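Local coordinates for nuclear hormone receptor FTZ-F1 (Drosophila melanogaster, PDB 2XHS), which is a nuclear receptor of the NR5A class that probably regulates transcription with the Fushi tarazu protein, whose peptide its ligand-binding domain binds, at residues E49-V54 against Q115-M120. Numbering follows the deposited sequence.
Sequences ELMCKV and QVFNLM
F117, on the short strand 116-118, reaches the helical turn L50 to V54, with the helix and strand axes 9.7 Å apart at their closest and their directions 55° from parallel. The backbones stay well separated; the nearest pair of CA atoms, M51 and L119, lies 8.3 Å apart. The side chain of F117 bridges the gap between strand and helix. F117 has CG anti to its own N (chi1 -173°), which carries the ring off the strand toward the helix. The far end of the ring leads. Its CZ atom comes to 3.8 Å from CA of M51, and this CA lies at the ring edge, near the ring plane. The ring therefore points into the helix backbone instead of lying flat on it. CB of M51 is also close, 4.0 Å from F117 CZ. Beyond CB the M51 side chain turns to S121 and L122, and its selenium takes no part in the contact with the ring. CD1 of L50 comes to 4.0 Å from F117 CD1, at an oblique angle to the ring. V54 lies one turn further along the helix. Its CG2 approaches F117 CZ more loosely, at 4.5 Å. All four residues are buried. The side-chain contacts are apolar, and the ring also packs against the backbone N and CA of M51. L50 also packs against L34, L35 and Q38 of helix 24-39. The backbone of F117 is hydrogen-bonded to T109 of strand 108-110, so the ring extends from a paired strand. The arrangement belongs to the layered alpha-helical sandwich of nuclear receptor ligand-binding domains, with its small antiparallel beta-sheet; here F117 packs that sheet against helix 47-67.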
loop_
_atom_site.group_PDB
_atom_site.type_symbol
_atom_site.label_atom_id
_atom_site.label_comp_id
_atom_site.label_asym_id
_atom_site.label_seq_id
_atom_site.Cartn_x
_atom_site.Cartn_y
_atom_site.Cartn_z
ATOM N N GLU A 49 4.529 -19.020 3.621
ATOM C CA GLU A 49 3.690 -19.121 2.460
ATOM C C GLU A 49 2.424 -18.358 2.626
ATOM O O GLU A 49 1.917 -17.824 1.682
ATOM C CB GLU A 49 3.294 -20.554 2.218
ATOM C CG GLU A 49 4.359 -21.436 1.718
ATOM C CD GLU A 49 3.811 -22.516 0.878
ATOM O OE1 GLU A 49 2.629 -22.795 0.994
ATOM O OE2 GLU A 49 4.555 -23.107 0.108
ATOM N N LEU A 50 1.886 -18.371 3.827
ATOM C CA LEU A 50 0.646 -17.704 4.144
ATOM C C LEU A 50 0.765 -16.224 3.988
ATOM O O LEU A 50 -0.085 -15.581 3.446
ATOM C CB LEU A 50 0.277 -18.016 5.567
ATOM C CG LEU A 50 -1.156 -18.368 5.922
ATOM C CD1 LEU A 50 -1.348 -18.212 7.371
ATOM C CD2 LEU A 50 -2.112 -17.526 5.199
HETATM N N MSE A 51 1.868 -15.687 4.434
HETATM C CA MSE A 51 2.067 -14.284 4.361
HETATM C C MSE A 51 2.012 -13.894 2.931
HETATM O O MSE A 51 1.488 -12.884 2.597
HETATM C CB MSE A 51 3.418 -13.938 4.927
HETATM C CG MSE A 51 3.653 -12.496 5.029
HETATM SE SE MSE A 51 5.426 -12.161 5.168
HETATM C CE MSE A 51 5.883 -12.331 3.382
ATOM N N CYS A 52 2.585 -14.716 2.086
ATOM C CA CYS A 52 2.599 -14.506 0.661
ATOM C C CYS A 52 1.232 -14.563 0.081
ATOM O O CYS A 52 0.951 -13.909 -0.887
ATOM C CB CYS A 52 3.494 -15.495 -0.031
ATOM S SG CYS A 52 5.180 -15.133 0.069
ATOM N N LYS A 53 0.395 -15.404 0.642
ATOM C CA LYS A 53 -0.956 -15.519 0.189
ATOM C C LYS A 53 -1.701 -14.260 0.428
ATOM O O LYS A 53 -2.505 -13.848 -0.358
ATOM C CB LYS A 53 -1.627 -16.672 0.885
ATOM C CG LYS A 53 -1.774 -17.846 -0.003
ATOM C CD LYS A 53 -2.537 -18.936 0.620
ATOM C CE LYS A 53 -1.631 -20.012 1.087
ATOM N NZ LYS A 53 -2.375 -21.257 1.267
ATOM N N VAL A 54 -1.457 -13.673 1.576
ATOM C CA VAL A 54 -2.084 -12.443 1.951
ATOM C C VAL A 54 -1.645 -11.360 1.038
ATOM O O VAL A 54 -2.437 -10.623 0.540
ATOM C CB VAL A 54 -1.666 -12.065 3.338
ATOM C CG1 VAL A 54 -2.232 -10.773 3.703
ATOM C CG2 VAL A 54 -2.139 -13.063 4.279
ATOM N N GLN A 115 -1.468 -21.611 16.208
ATOM C CA GLN A 115 -0.348 -21.110 15.478
ATOM C C GLN A 115 -0.482 -19.606 15.499
ATOM O O GLN A 115 -1.555 -19.084 15.652
ATOM C CB GLN A 115 -0.400 -21.651 14.067
ATOM C CG GLN A 115 0.856 -22.334 13.615
ATOM C CD GLN A 115 0.669 -23.044 12.326
ATOM O OE1 GLN A 115 -0.369 -23.605 12.073
ATOM N NE2 GLN A 115 1.671 -23.026 11.501
ATOM N N VAL A 116 0.614 -18.898 15.360
ATOM C CA VAL A 116 0.573 -17.464 15.454
ATOM C C VAL A 116 1.060 -16.802 14.186
ATOM O O VAL A 116 2.116 -17.110 13.718
ATOM C CB VAL A 116 1.424 -17.011 16.642
ATOM C CG1 VAL A 116 1.572 -15.530 16.675
ATOM C CG2 VAL A 116 0.807 -17.480 17.901
ATOM N N PHE A 117 0.296 -15.860 13.658
ATOM C CA PHE A 117 0.694 -15.170 12.454
ATOM C C PHE A 117 1.213 -13.799 12.752
ATOM O O PHE A 117 0.562 -13.036 13.391
ATOM C CB PHE A 117 -0.470 -15.044 11.490
ATOM C CG PHE A 117 -0.086 -14.489 10.161
ATOM C CD1 PHE A 117 0.584 -15.255 9.250
ATOM C CD2 PHE A 117 -0.372 -13.202 9.825
ATOM C CE1 PHE A 117 0.930 -14.750 8.070
ATOM C CE2 PHE A 117 -0.009 -12.716 8.655
ATOM C CZ PHE A 117 0.631 -13.487 7.777
ATOM N N ASN A 118 2.391 -13.482 12.252
ATOM C CA ASN A 118 2.970 -12.194 12.467
ATOM C C ASN A 118 2.446 -11.271 11.441
ATOM O O ASN A 118 2.899 -11.256 10.348
ATOM C CB ASN A 118 4.457 -12.297 12.289
ATOM C CG ASN A 118 5.166 -11.064 12.660
ATOM O OD1 ASN A 118 4.860 -10.454 13.638
ATOM N ND2 ASN A 118 6.121 -10.686 11.880
ATOM N N LEU A 119 1.453 -10.504 11.824
ATOM C CA LEU A 119 0.796 -9.530 10.990
ATOM C C LEU A 119 1.746 -8.451 10.602
ATOM O O LEU A 119 1.686 -7.911 9.548
ATOM C CB LEU A 119 -0.377 -8.930 11.729
ATOM C CG LEU A 119 -1.561 -9.838 11.936
ATOM C CD1 LEU A 119 -2.382 -9.334 13.045
ATOM C CD2 LEU A 119 -2.355 -9.816 10.705
HETATM N N MSE A 120 2.640 -8.166 11.510
HETATM C CA MSE A 120 3.627 -7.143 11.401
HETATM C C MSE A 120 4.538 -7.420 10.243
HETATM O O MSE A 120 5.054 -6.527 9.645
HETATM C CB MSE A 120 4.392 -7.114 12.708
HETATM C CG MSE A 120 5.443 -6.073 12.855
HETATM SE SE MSE A 120 4.823 -4.348 12.678
HETATM C CE MSE A 120 6.468 -3.501 12.868
#